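Local coordinates for uncharacterized protein (Shewanella amazonensis, PDB 2QVP) that is probably a zinc-dependent hydrolase of the peptidase M14 family, with metallocarboxypeptidase-like activity, at residues 178-183 against 243-248; 72-77 against 165-170; 197-202 against 256-261. One frame throughout, in Å; residues are numbered along the deposited sequence.

Contact 1. Residues 178-183 against 243-248; sequences YVYTFE and CSETPG
Glu-245 lays its aliphatic stem over one face of the Tyr-178 ring: its CB sits 3.7 Å from the ring centroid, only 17° off the ring normal, in a CH-pi contact, and its CG comes within 3.5 Å of CZ. The two side chains run alongside each other in the same direction, the carboxylate plane turned just 13° from that of the ring. Two torsions bring this about. Tyr-178 has CG between its own backbone N and carbonyl carbon (chi1 63°), which swings the ring toward the neighbouring strand, and the glutamate chain is bent at chi2. The phenol OH of Tyr-178 is hydrogen-bonded to Asp-171, which fixes the far end of the ring. The carboxylate also meets Tyr-180, whose CE1 lies 3.6 Å from OE2 of Glu-245; here the oxygen comes near the ring plane, at the edge, so the acid has a tyrosine face under its stem and a tyrosine edge beside its oxygen. Cys-243 packs its CB against CB of Tyr-180 at 3.9 Å, with SG set obliquely to that ring. All four side chains share one face of the sheet, while Val-179 and Ser-244 occupy the other. Below them the antiparallel backbones pair Tyr-180 with Cys-243 through two nearly straight bonds, N to O of Cys-243 at 2.9 Å and O to N of Cys-243 at 2.8 Å; Glu-245 N reaches Tyr-178 O at 3.0 Å in a more bent one. Strands 178-182 and 241-247 belong to the mixed central sheet of an M14-type zinc-peptidase fold, and Glu-245, predicted to be the proton donor/acceptor, stands on it as the catalytic glutamate does in carboxypeptidases.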
ATOM      1  N   TYR A 178      -5.183 -11.835   5.990  1.00 11.63           N
ATOM      2  CA  TYR A 178      -6.483 -11.577   5.405  1.00 10.64           C
ATOM      3  C   TYR A 178      -6.340 -10.337   4.521  1.00 10.53           C
ATOM      4  O   TYR A 178      -5.277  -9.730   4.445  1.00 14.31           O
ATOM      5  CB  TYR A 178      -7.558 -11.362   6.486  1.00  9.34           C
ATOM      6  CG  TYR A 178      -7.327 -10.162   7.384  1.00  7.17           C
ATOM      7  CD1 TYR A 178      -6.419 -10.226   8.428  1.00  9.43           C
ATOM      8  CD2 TYR A 178      -8.035  -8.963   7.194  1.00 16.34           C
ATOM      9  CE1 TYR A 178      -6.180  -9.140   9.237  1.00 14.14           C
ATOM     10  CE2 TYR A 178      -7.822  -7.869   8.017  1.00  9.85           C
ATOM     11  CZ  TYR A 178      -6.888  -7.972   9.051  1.00 16.43           C
ATOM     12  OH  TYR A 178      -6.619  -6.910   9.893  1.00 10.18           O
ATOM     13  N   VAL A 179      -7.408 -10.017   3.818  1.00 11.01           N
ATOM     14  CA  VAL A 179      -7.453  -8.862   2.938  1.00  9.15           C
ATOM     15  C   VAL A 179      -8.807  -8.163   3.047  1.00 11.33           C
ATOM     16  O   VAL A 179      -9.837  -8.788   3.394  1.00 10.81           O
ATOM     17  CB  VAL A 179      -7.208  -9.256   1.465  1.00  7.90           C
ATOM     18  CG1 VAL A 179      -5.766  -9.677   1.248  1.00  5.80           C
ATOM     19  CG2 VAL A 179      -8.218 -10.363   1.032  1.00  2.00           C
ATOM     20  N   TYR A 180      -8.759  -6.850   2.812  1.00 11.31           N
ATOM     21  CA  TYR A 180      -9.918  -6.006   2.661  1.00 12.33           C
ATOM     22  C   TYR A 180      -9.965  -5.864   1.167  1.00 13.43           C
ATOM     23  O   TYR A 180      -8.945  -5.501   0.582  1.00 12.14           O
ATOM     24  CB  TYR A 180      -9.751  -4.602   3.257  1.00 14.04           C
ATOM     25  CG  TYR A 180      -9.839  -4.491   4.759  1.00 10.89           C
ATOM     26  CD1 TYR A 180      -8.704  -4.635   5.544  1.00  8.71           C
ATOM     27  CD2 TYR A 180     -11.060  -4.274   5.396  1.00 18.45           C
ATOM     28  CE1 TYR A 180      -8.779  -4.566   6.928  1.00 15.56           C
ATOM     29  CE2 TYR A 180     -11.142  -4.184   6.793  1.00 10.79           C
ATOM     30  CZ  TYR A 180     -10.003  -4.343   7.542  1.00 11.36           C
ATOM     31  OH  TYR A 180     -10.077  -4.231   8.900  1.00 17.31           O
ATOM     32  N   THR A 181     -11.094  -6.151   0.530  1.00 13.79           N
ATOM     33  CA  THR A 181     -11.183  -5.926  -0.913  1.00 13.18           C
ATOM     34  C   THR A 181     -12.448  -5.168  -1.305  1.00 13.46           C
ATOM     35  O   THR A 181     -13.449  -5.137  -0.578  1.00 11.99           O
ATOM     36  CB  THR A 181     -11.105  -7.248  -1.716  1.00 15.25           C
ATOM     37  OG1 THR A 181     -12.222  -8.068  -1.373  1.00  8.60           O
ATOM     38  CG2 THR A 181      -9.794  -7.997  -1.440  1.00  7.67           C
ATOM     39  N   PHE A 182     -12.366  -4.569  -2.482  1.00 12.68           N
ATOM     40  CA  PHE A 182     -13.412  -3.801  -3.080  1.00 13.16           C
ATOM     41  C   PHE A 182     -13.577  -4.263  -4.518  1.00 12.23           C
ATOM     42  O   PHE A 182     -12.615  -4.207  -5.291  1.00 12.60           O
ATOM     43  CB  PHE A 182     -13.069  -2.305  -3.057  1.00 13.59           C
ATOM     44  CG  PHE A 182     -12.871  -1.726  -1.669  1.00 13.30           C
ATOM     45  CD1 PHE A 182     -11.621  -1.765  -1.044  1.00 16.64           C
ATOM     46  CD2 PHE A 182     -13.914  -1.106  -1.022  1.00 17.11           C
ATOM     47  CE1 PHE A 182     -11.448  -1.237   0.229  1.00 17.19           C
ATOM     48  CE2 PHE A 182     -13.751  -0.570   0.235  1.00 18.95           C
ATOM     49  CZ  PHE A 182     -12.527  -0.623   0.863  1.00 18.53           C
ATOM     50  N   GLU A 183     -14.770  -4.749  -4.873  1.00 12.73           N
ATOM     51  CA  GLU A 183     -15.063  -5.118  -6.260  1.00 13.44           C
ATOM     52  C   GLU A 183     -16.484  -4.715  -6.524  1.00 14.99           C
ATOM     53  O   GLU A 183     -17.292  -4.708  -5.585  1.00 14.83           O
ATOM     54  CB  GLU A 183     -14.917  -6.613  -6.534  1.00 15.60           C
ATOM     55  CG  GLU A 183     -13.548  -7.225  -6.289  1.00 18.53           C
ATOM     56  CD  GLU A 183     -13.504  -8.696  -6.736  1.00 15.49           C
ATOM     57  OE1 GLU A 183     -13.814  -8.946  -7.906  1.00 13.85           O
ATOM     58  OE2 GLU A 183     -13.125  -9.596  -5.943  1.00 13.54           O
ATOM     59  N   CYS A 243      -6.676  -3.846   0.443  1.00 14.65           N
ATOM     60  CA  CYS A 243      -5.806  -3.488   1.545  1.00 13.84           C
ATOM     61  C   CYS A 243      -5.398  -4.842   2.114  1.00 12.05           C
ATOM     62  O   CYS A 243      -6.219  -5.493   2.740  1.00 15.05           O
ATOM     63  CB  CYS A 243      -6.497  -2.607   2.557  1.00 12.96           C
ATOM     64  SG  CYS A 243      -5.484  -2.244   3.965  1.00 17.73           S
ATOM     65  N   SER A 244      -4.180  -5.300   1.784  1.00 11.35           N
ATOM     66  CA  SER A 244      -3.627  -6.580   2.251  1.00 12.52           C
ATOM     67  C   SER A 244      -3.149  -6.423   3.696  1.00 11.84           C
ATOM     68  O   SER A 244      -2.659  -5.364   4.053  1.00 12.84           O
ATOM     69  CB  SER A 244      -2.471  -6.993   1.346  1.00 15.59           C
ATOM     70  OG  SER A 244      -1.573  -5.895   1.212  1.00 11.97           O
ATOM     71  N   GLU A 245      -3.319  -7.445   4.533  1.00 10.22           N
ATOM     72  CA  GLU A 245      -2.922  -7.363   5.949  1.00  9.26           C
ATOM     73  C   GLU A 245      -1.979  -8.506   6.323  1.00 10.63           C
ATOM     74  O   GLU A 245      -2.427  -9.586   6.664  1.00 10.52           O
ATOM     75  CB  GLU A 245      -4.168  -7.353   6.837  1.00 11.47           C
ATOM     76  CG  GLU A 245      -5.061  -6.118   6.655  1.00 15.73           C
ATOM     77  CD  GLU A 245      -4.578  -4.884   7.377  1.00 17.81           C
ATOM     78  OE1 GLU A 245      -3.577  -4.916   8.123  1.00 21.68           O
ATOM     79  OE2 GLU A 245      -5.246  -3.858   7.203  1.00 22.28           O
ATOM     80  N   THR A 246      -0.670  -8.284   6.210  1.00 11.64           N
ATOM     81  CA  THR A 246       0.294  -9.312   6.607  1.00 12.51           C
ATOM     82  C   THR A 246       0.393  -9.340   8.149  1.00 14.39           C
ATOM     83  O   THR A 246       0.240  -8.303   8.798  1.00 12.19           O
ATOM     84  CB  THR A 246       1.659  -9.211   5.870  1.00 13.55           C
ATOM     85  OG1 THR A 246       2.195  -7.878   5.956  1.00 13.31           O
ATOM     86  CG2 THR A 246       1.442  -9.617   4.404  1.00  9.74           C
ATOM     87  N   PRO A 247       0.625 -10.534   8.746  1.00 13.23           N
ATOM     88  CA  PRO A 247       0.584 -10.611  10.207  1.00 12.85           C
ATOM     89  C   PRO A 247       1.909 -10.191  10.858  1.00 14.25           C
ATOM     90  O   PRO A 247       2.925 -10.822  10.575  1.00 16.07           O
ATOM     91  CB  PRO A 247       0.299 -12.094  10.445  1.00 14.46           C
ATOM     92  CG  PRO A 247       0.413 -12.784   9.078  1.00 13.45           C
ATOM     93  CD  PRO A 247       1.026 -11.823   8.162  1.00 11.58           C
ATOM     94  N   GLY A 248       1.895  -9.174  11.726  1.00 12.25           N
ATOM     95  CA  GLY A 248       3.127  -8.663  12.378  1.00 13.46           C
ATOM     96  C   GLY A 248       3.877  -9.576  13.338  1.00 14.64           C
ATOM     97  O   GLY A 248       5.072  -9.375  13.578  1.00 14.98           O
TER

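Contact 2. Residues 72-77 against 165-170; sequences AGFHGE and ILTCHE. With SO4 (sulfate ion), chain D.
His-169 and His-75 meet with their rings crossed obliquely, planes at 84° and centroids 5.2 Å apart, CD2 of His-169 lying 3.6 Å from ND1 of His-75. That ND1 is hydrogen-bonded to Glu-78, which limits how the His-75 ring can turn; NE2 is hydrogen-bonded to Asn-125 and makes only a weak, bent bond of 2.9 Å to O1 of a sulfate ion, in the ring plane at its edge. Asn-125 also holds the sulfate. Glu-78 also touches His-169, whose side chain approaches the predicted active-site residue Glu-245. A His-x-x-Glu pair is part of the M14 zinc-binding signature, so His-75 and Glu-78, in this loop between strand 67-72 and helix 80-91, with His-169 as the third, probably correspond to the zinc ligands, the sulfate, probably from the crystallisation liquor, lying beside His-75. Ala-72 CB lies 4.4 Å from Cys-168 CB, a loose apolar contact. In one of its two modelled conformers Thr-167 puts CG2 anti to its N, 3.6 Å from CE1 of Phe-74, and turns OG1 to Ser-71. A water bridges the backbones, accepting from Gly-73 N at 3.0 Å and donating to Cys-168 O at 2.6 Å.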
ATOM      1  N   ALA A  72       2.073   2.178   0.412  1.00 11.58           N
ATOM      2  CA  ALA A  72       2.559   1.503   1.608  1.00 13.94           C
ATOM      3  C   ALA A  72       2.969   2.507   2.670  1.00 13.25           C
ATOM      4  O   ALA A  72       3.112   3.694   2.391  1.00 15.24           O
ATOM      5  CB  ALA A  72       3.734   0.568   1.269  1.00 13.36           C
ATOM      6  N   GLY A  73       3.063   2.010   3.900  1.00 13.49           N
ATOM      7  CA  GLY A  73       3.575   2.774   5.034  1.00 14.36           C
ATOM      8  C   GLY A  73       2.743   3.892   5.613  1.00 14.84           C
ATOM      9  O   GLY A  73       3.298   4.895   6.019  1.00 13.82           O
ATOM     10  N   PHE A  74       1.425   3.732   5.628  1.00 13.15           N
ATOM     11  CA  PHE A  74       0.539   4.686   6.293  1.00 14.24           C
ATOM     12  C   PHE A  74       0.756   4.631   7.806  1.00 16.09           C
ATOM     13  O   PHE A  74       0.729   5.663   8.478  1.00 14.32           O
ATOM     14  CB  PHE A  74      -0.923   4.405   5.962  1.00 13.42           C
ATOM     15  CG  PHE A  74      -1.336   4.936   4.631  1.00 18.03           C
ATOM     16  CD1 PHE A  74      -1.158   4.184   3.467  1.00 17.68           C
ATOM     17  CD2 PHE A  74      -1.872   6.220   4.521  1.00 19.21           C
ATOM     18  CE1 PHE A  74      -1.515   4.695   2.248  1.00 16.02           C
ATOM     19  CE2 PHE A  74      -2.234   6.729   3.297  1.00 19.18           C
ATOM     20  CZ  PHE A  74      -2.059   5.968   2.159  1.00 20.45           C
ATOM     21  N   HIS A  75       0.974   3.411   8.320  1.00 14.82           N
ATOM     22  CA  HIS A  75       1.264   3.166   9.710  1.00 14.00           C
ATOM     23  C   HIS A  75       2.692   2.686   9.833  1.00 15.49           C
ATOM     24  O   HIS A  75       3.053   1.670   9.232  1.00 11.43           O
ATOM     25  CB  HIS A  75       0.325   2.134  10.265  1.00 15.68           C
ATOM     26  CG  HIS A  75      -1.114   2.496  10.128  1.00 16.34           C
ATOM     27  ND1 HIS A  75      -2.061   1.612   9.651  1.00 26.10           N
ATOM     28  CD2 HIS A  75      -1.764   3.653  10.384  1.00 17.28           C
ATOM     29  CE1 HIS A  75      -3.238   2.213   9.629  1.00 29.12           C
ATOM     30  NE2 HIS A  75      -3.087   3.448  10.079  1.00 18.35           N
ATOM     31  N   GLY A  76       3.492   3.428  10.603  1.00 16.77           N
ATOM     32  CA  GLY A  76       4.931   3.170  10.746  1.00 18.32           C
ATOM     33  C   GLY A  76       5.389   1.839  11.293  1.00 18.25           C
ATOM     34  O   GLY A  76       6.506   1.407  10.986  1.00 18.75           O
ATOM     35  N   GLU A  77       4.547   1.183  12.093  1.00 17.90           N
ATOM     36  CA  GLU A  77       4.876  -0.157  12.594  1.00 17.70           C
ATOM     37  C   GLU A  77       4.658  -1.240  11.523  1.00 16.01           C
ATOM     38  O   GLU A  77       5.169  -2.339  11.679  1.00 18.15           O
ATOM     39  CB  GLU A  77       4.124  -0.532  13.920  1.00 16.98           C
ATOM     40  CG  GLU A  77       2.698  -1.194  13.878  1.00 19.86           C
ATOM     41  CD  GLU A  77       1.578  -0.266  13.470  1.00 22.44           C
ATOM     42  OE1 GLU A  77       1.888   0.718  12.782  1.00 24.77           O
ATOM     43  OE2 GLU A  77       0.385  -0.515  13.803  1.00 13.24           O
ATOM     44  N   ILE A 165      -6.291   0.057  -6.886  1.00 11.39           N
ATOM     45  CA  ILE A 165      -5.502   0.477  -5.754  1.00 10.99           C
ATOM     46  C   ILE A 165      -5.169  -0.759  -4.889  1.00 14.63           C
ATOM     47  O   ILE A 165      -6.025  -1.610  -4.625  1.00 11.24           O
ATOM     48  CB  ILE A 165      -6.169   1.599  -4.883  1.00 12.54           C
ATOM     49  CG1 ILE A 165      -5.344   1.873  -3.618  1.00 13.24           C
ATOM     50  CG2 ILE A 165      -7.675   1.331  -4.508  1.00  9.02           C
ATOM     51  CD1 ILE A 165      -3.921   2.310  -3.920  1.00  9.94           C
ATOM     52  N   LEU A 166      -3.896  -0.890  -4.525  1.00 13.01           N
ATOM     53  CA  LEU A 166      -3.461  -1.879  -3.568  1.00 13.10           C
ATOM     54  C   LEU A 166      -2.700  -1.113  -2.489  1.00 14.80           C
ATOM     55  O   LEU A 166      -1.741  -0.420  -2.844  1.00 15.76           O
ATOM     56  CB  LEU A 166      -2.547  -2.903  -4.197  1.00 13.62           C
ATOM     57  CG  LEU A 166      -1.763  -3.865  -3.256  1.00 13.48           C
ATOM     58  CD1 LEU A 166      -2.690  -4.780  -2.478  1.00  8.09           C
ATOM     59  CD2 LEU A 166      -0.768  -4.697  -4.015  1.00 11.01           C
ATOM     60  N   THR A 167      -3.171  -1.158  -1.231  1.00 13.21           N
ATOM     61  CA  THR A 167      -2.429  -0.563  -0.121  0.50 13.76           C
ATOM     62  C   THR A 167      -1.935  -1.721   0.744  1.00 13.76           C
ATOM     63  O   THR A 167      -2.679  -2.628   1.068  1.00 15.21           O
ATOM     64  CB  THR A 167      -3.234   0.434   0.697  0.50 13.28           C
ATOM     65  OG1 THR A 167      -3.919   1.319  -0.188  0.50 27.81           O
ATOM     66  CG2 THR A 167      -2.310   1.237   1.558  0.50  2.48           C
ATOM     67  N   CYS A 168      -0.660  -1.672   1.125  1.00 14.75           N
ATOM     68  CA  CYS A 168      -0.042  -2.761   1.833  1.00 13.79           C
ATOM     69  C   CYS A 168       0.138  -2.501   3.313  1.00 14.95           C
ATOM     70  O   CYS A 168       1.099  -1.845   3.737  1.00 15.90           O
ATOM     71  CB  CYS A 168       1.269  -3.102   1.113  1.00 16.07           C
ATOM     72  SG  CYS A 168       0.863  -3.727  -0.594  1.00 22.72           S
ATOM     73  N   HIS A 169      -0.801  -3.056   4.075  1.00 13.01           N
ATOM     74  CA  HIS A 169      -0.843  -2.947   5.541  1.00 13.19           C
ATOM     75  C   HIS A 169      -0.344  -4.206   6.227  1.00 13.53           C
ATOM     76  O   HIS A 169      -0.060  -5.208   5.567  1.00 14.58           O
ATOM     77  CB  HIS A 169      -2.281  -2.661   5.993  1.00  9.19           C
ATOM     78  CG  HIS A 169      -2.676  -1.230   5.845  1.00 19.88           C
ATOM     79  ND1 HIS A 169      -2.680  -0.586   4.631  1.00 27.80           N
ATOM     80  CD2 HIS A 169      -3.085  -0.320   6.758  1.00 26.31           C
ATOM     81  CE1 HIS A 169      -3.054   0.665   4.808  1.00 22.23           C
ATOM     82  NE2 HIS A 169      -3.309   0.850   6.086  1.00 22.90           N
ATOM     83  N   GLU A 170      -0.201  -4.095   7.554  1.00 12.45           N
ATOM     84  CA  GLU A 170       0.105  -5.189   8.421  1.00 13.25           C
ATOM     85  C   GLU A 170      -0.777  -5.053   9.649  1.00 14.22           C
ATOM     86  O   GLU A 170      -1.072  -3.934  10.078  1.00 15.01           O
ATOM     87  CB  GLU A 170       1.550  -5.163   8.885  1.00 12.19           C
ATOM     88  CG  GLU A 170       2.566  -5.061   7.814  1.00 13.76           C
ATOM     89  CD  GLU A 170       3.787  -5.803   8.206  1.00 18.98           C
ATOM     90  OE1 GLU A 170       3.759  -7.023   7.962  1.00 14.94           O
ATOM     91  OE2 GLU A 170       4.754  -5.192   8.722  1.00 11.94           O
TER
HETATM   92  S   SO4 D 275      -7.068   2.750  10.573  1.00 38.85           S
HETATM   93  O1  SO4 D 275      -5.986   3.692  10.327  1.00 40.50           O
HETATM   94  O2  SO4 D 275      -6.586   1.389  10.658  1.00 32.55           O
HETATM   95  O3  SO4 D 275      -7.745   3.094  11.819  1.00 47.97           O
HETATM   96  O4  SO4 D 275      -8.007   2.798   9.442  1.00 46.49           O
HETATM   97  O   HOH W   1       2.662  -0.594   5.386  1.00 10.15           O
HETATM   98  O   HOH W   2      -0.957  -2.957  12.886  1.00 24.46           O

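Contact 3. Residues 197-202 against 256-261; sequences DALGQY and ILANAA
Tyr-202 rests one face of its ring on the backbone of helix 252-270, over CA of Ala-258 and the carbonyl carbon of Leu-257. CD1 lies 3.7 Å from Ala-258 CA, and the Ala-258 methyl meets CG and CD1 of the ring, CB to CD1 at 3.7 Å. Around it the helix supplies the rim: CB of Leu-257 comes to 3.6 Å from CE2 on one side, the Leu-257 side chain crossing the tyrosine at about a right angle, and CB of Ala-261 sits 3.7 Å from CE1 on the other. The ring is therefore a broad bump in a shallow hollow made by Leu-257, Ala-258 and Ala-261, residues one turn of helix brings together. This is helix-to-helix packing on one side of the alpha/beta fold, where helix 190-200 and the residues just after it pack on helix 252-270, largely on alanines. A leucine in place of Tyr-202 would probably leave the hollow by Ala-261 CB and Leu-257 CB partly unfilled and the Ala-258 backbone less well covered. Deeper in, Leu-199, whose CG stands anti to its own carbonyl carbon (chi1 -66°), sends its CD2 branch toward the helix, to 3.6 Å from Ala-258 O and 4.0 Å from Ala-258 CB; the same leucine packs on Ser-244 and Thr-246 of the sheet. Ala-198 supplies a smaller bump, its CB 4.2 Å from Ala-261 O.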
ATOM      1  N   ASP A 197      -5.034 -15.543  -1.657  1.00 15.89           N
ATOM      2  CA  ASP A 197      -4.244 -16.770  -1.903  1.00 15.52           C
ATOM      3  C   ASP A 197      -2.761 -16.454  -1.928  1.00 14.01           C
ATOM      4  O   ASP A 197      -2.007 -17.183  -1.327  1.00 17.35           O
ATOM      5  CB  ASP A 197      -4.639 -17.507  -3.205  1.00 13.39           C
ATOM      6  CG  ASP A 197      -5.958 -18.283  -3.085  1.00 19.04           C
ATOM      7  OD1 ASP A 197      -6.554 -18.355  -1.988  1.00 11.73           O
ATOM      8  OD2 ASP A 197      -6.402 -18.835  -4.115  1.00 26.21           O
ATOM      9  N   ALA A 198      -2.358 -15.373  -2.595  1.00 12.67           N
ATOM     10  CA  ALA A 198      -0.962 -14.961  -2.644  1.00 12.49           C
ATOM     11  C   ALA A 198      -0.354 -14.832  -1.244  1.00 14.03           C
ATOM     12  O   ALA A 198       0.738 -15.337  -1.010  1.00 14.51           O
ATOM     13  CB  ALA A 198      -0.807 -13.639  -3.421  1.00 13.12           C
ATOM     14  N   LEU A 199      -1.066 -14.168  -0.330  1.00 13.57           N
ATOM     15  CA  LEU A 199      -0.628 -14.036   1.072  1.00 13.18           C
ATOM     16  C   LEU A 199      -0.661 -15.380   1.811  1.00 14.24           C
ATOM     17  O   LEU A 199       0.191 -15.646   2.669  1.00 10.36           O
ATOM     18  CB  LEU A 199      -1.497 -13.020   1.819  1.00 13.16           C
ATOM     19  CG  LEU A 199      -1.426 -11.544   1.383  1.00 13.91           C
ATOM     20  CD1 LEU A 199      -2.515 -10.739   2.127  1.00 12.94           C
ATOM     21  CD2 LEU A 199      -0.069 -10.933   1.629  1.00 11.63           C
ATOM     22  N   GLY A 200      -1.663 -16.201   1.460  1.00 14.31           N
ATOM     23  CA  GLY A 200      -1.868 -17.558   1.979  1.00 13.91           C
ATOM     24  C   GLY A 200      -0.767 -18.556   1.670  1.00 14.80           C
ATOM     25  O   GLY A 200      -0.708 -19.643   2.288  1.00 14.74           O
ATOM     26  N   GLN A 201       0.085 -18.230   0.694  1.00 14.84           N
ATOM     27  CA  GLN A 201       1.246 -19.054   0.388  1.00 13.19           C
ATOM     28  C   GLN A 201       2.283 -18.899   1.499  1.00 14.40           C
ATOM     29  O   GLN A 201       3.102 -19.801   1.694  1.00 16.10           O
ATOM     30  CB  GLN A 201       1.878 -18.684  -0.964  1.00 13.79           C
ATOM     31  CG  GLN A 201       0.960 -18.753  -2.194  1.00 17.25           C
ATOM     32  CD  GLN A 201       0.350 -20.127  -2.442  1.00 25.77           C
ATOM     33  OE1 GLN A 201       1.060 -21.132  -2.435  1.00 29.87           O
ATOM     34  NE2 GLN A 201      -0.967 -20.170  -2.692  1.00 28.60           N
ATOM     35  N   TYR A 202       2.262 -17.758   2.200  1.00 13.28           N
ATOM     36  CA  TYR A 202       3.182 -17.465   3.296  1.00 11.83           C
ATOM     37  C   TYR A 202       2.588 -17.722   4.688  1.00 12.17           C
ATOM     38  O   TYR A 202       3.308 -18.205   5.568  1.00 11.82           O
ATOM     39  CB  TYR A 202       3.701 -16.012   3.171  1.00 11.92           C
ATOM     40  CG  TYR A 202       4.488 -15.811   1.905  1.00 10.84           C
ATOM     41  CD1 TYR A 202       3.853 -15.473   0.709  1.00 10.74           C
ATOM     42  CD2 TYR A 202       5.875 -16.009   1.884  1.00 14.42           C
ATOM     43  CE1 TYR A 202       4.567 -15.340  -0.472  1.00 13.66           C
ATOM     44  CE2 TYR A 202       6.605 -15.849   0.703  1.00  9.80           C
ATOM     45  CZ  TYR A 202       5.938 -15.523  -0.473  1.00 10.64           C
ATOM     46  OH  TYR A 202       6.639 -15.356  -1.643  1.00 17.17           O
ATOM     47  N   ILE A 256       7.853  -9.426   4.245  1.00 10.62           N
ATOM     48  CA  ILE A 256       8.399  -8.685   3.097  1.00  9.32           C
ATOM     49  C   ILE A 256       8.107  -9.453   1.789  1.00 10.59           C
ATOM     50  O   ILE A 256       7.612  -8.864   0.810  1.00  9.06           O
ATOM     51  CB  ILE A 256       9.911  -8.356   3.257  1.00 10.92           C
ATOM     52  CG1 ILE A 256      10.111  -7.279   4.332  1.00  5.55           C
ATOM     53  CG2 ILE A 256      10.521  -7.883   1.926  1.00  6.12           C
ATOM     54  CD1 ILE A 256      11.566  -7.030   4.719  1.00  6.46           C
ATOM     55  N   LEU A 257       8.351 -10.765   1.794  1.00 11.80           N
ATOM     56  CA  LEU A 257       8.119 -11.566   0.587  1.00 11.29           C
ATOM     57  C   LEU A 257       6.652 -11.653   0.216  1.00 10.20           C
ATOM     58  O   LEU A 257       6.333 -11.593  -0.968  1.00 10.90           O
ATOM     59  CB  LEU A 257       8.738 -12.956   0.718  1.00 10.93           C
ATOM     60  CG  LEU A 257      10.261 -12.969   0.822  1.00  9.31           C
ATOM     61  CD1 LEU A 257      10.804 -14.338   1.300  1.00  6.60           C
ATOM     62  CD2 LEU A 257      10.867 -12.544  -0.514  1.00 17.69           C
ATOM     63  N   ALA A 258       5.783 -11.783   1.221  1.00  9.62           N
ATOM     64  CA  ALA A 258       4.345 -11.868   1.032  1.00  7.52           C
ATOM     65  C   ALA A 258       3.784 -10.595   0.461  1.00 11.11           C
ATOM     66  O   ALA A 258       2.926 -10.628  -0.425  1.00 14.37           O
ATOM     67  CB  ALA A 258       3.654 -12.194   2.367  1.00  6.90           C
ATOM     68  N   ASN A 259       4.247  -9.462   0.983  1.00 11.58           N
ATOM     69  CA  ASN A 259       3.859  -8.171   0.441  1.00 12.06           C
ATOM     70  C   ASN A 259       4.207  -8.046  -1.049  1.00 11.59           C
ATOM     71  O   ASN A 259       3.343  -7.715  -1.870  1.00 11.97           O
ATOM     72  CB  ASN A 259       4.461  -7.031   1.280  1.00 12.73           C
ATOM     73  CG  ASN A 259       3.602  -6.703   2.485  1.00 16.59           C
ATOM     74  OD1 ASN A 259       2.627  -5.991   2.357  1.00 21.07           O
ATOM     75  ND2 ASN A 259       3.974  -7.198   3.657  1.00 18.88           N
ATOM     76  N   ALA A 260       5.455  -8.331  -1.388  1.00 12.91           N
ATOM     77  CA  ALA A 260       5.920  -8.298  -2.788  1.00 14.65           C
ATOM     78  C   ALA A 260       5.108  -9.231  -3.701  1.00 14.77           C
ATOM     79  O   ALA A 260       4.836  -8.889  -4.854  1.00 15.05           O
ATOM     80  CB  ALA A 260       7.373  -8.679  -2.856  1.00 15.18           C
ATOM     81  N   ALA A 261       4.758 -10.405  -3.163  1.00 15.00           N
ATOM     82  CA  ALA A 261       3.967 -11.456  -3.838  1.00 14.41           C
ATOM     83  C   ALA A 261       2.570 -10.945  -4.183  1.00 13.02           C
ATOM     84  O   ALA A 261       2.084 -11.158  -5.298  1.00 14.89           O
ATOM     85  CB  ALA A 261       3.869 -12.672  -2.952  1.00 14.57           C
TER

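All three contacts lie in one alpha/beta domain. Contacts 1 and 2 have centres about 10 Å apart and share the central sheet, where strands 165-171 and 241-247 are neighbours; Thr-246 OG1 probably hydrogen-bonds Glu-170 OE1 between them, at 2.7 Å. Contact 3 has its centre about 11 Å from that of contact 1 and about 14 Å from that of contact 2, its helices 190-200 and 252-270 following strands 178-182 and 241-247 in the chain. Leu-199 touches Val-179, and Asn-259 reaches Thr-246, tying the helix pair to the sheet. Contact 2 closes before the others open, whereas contacts 1 and 3 interleave. The probable metal site and predicted catalytic glutamate are thus brought together across adjoining strands.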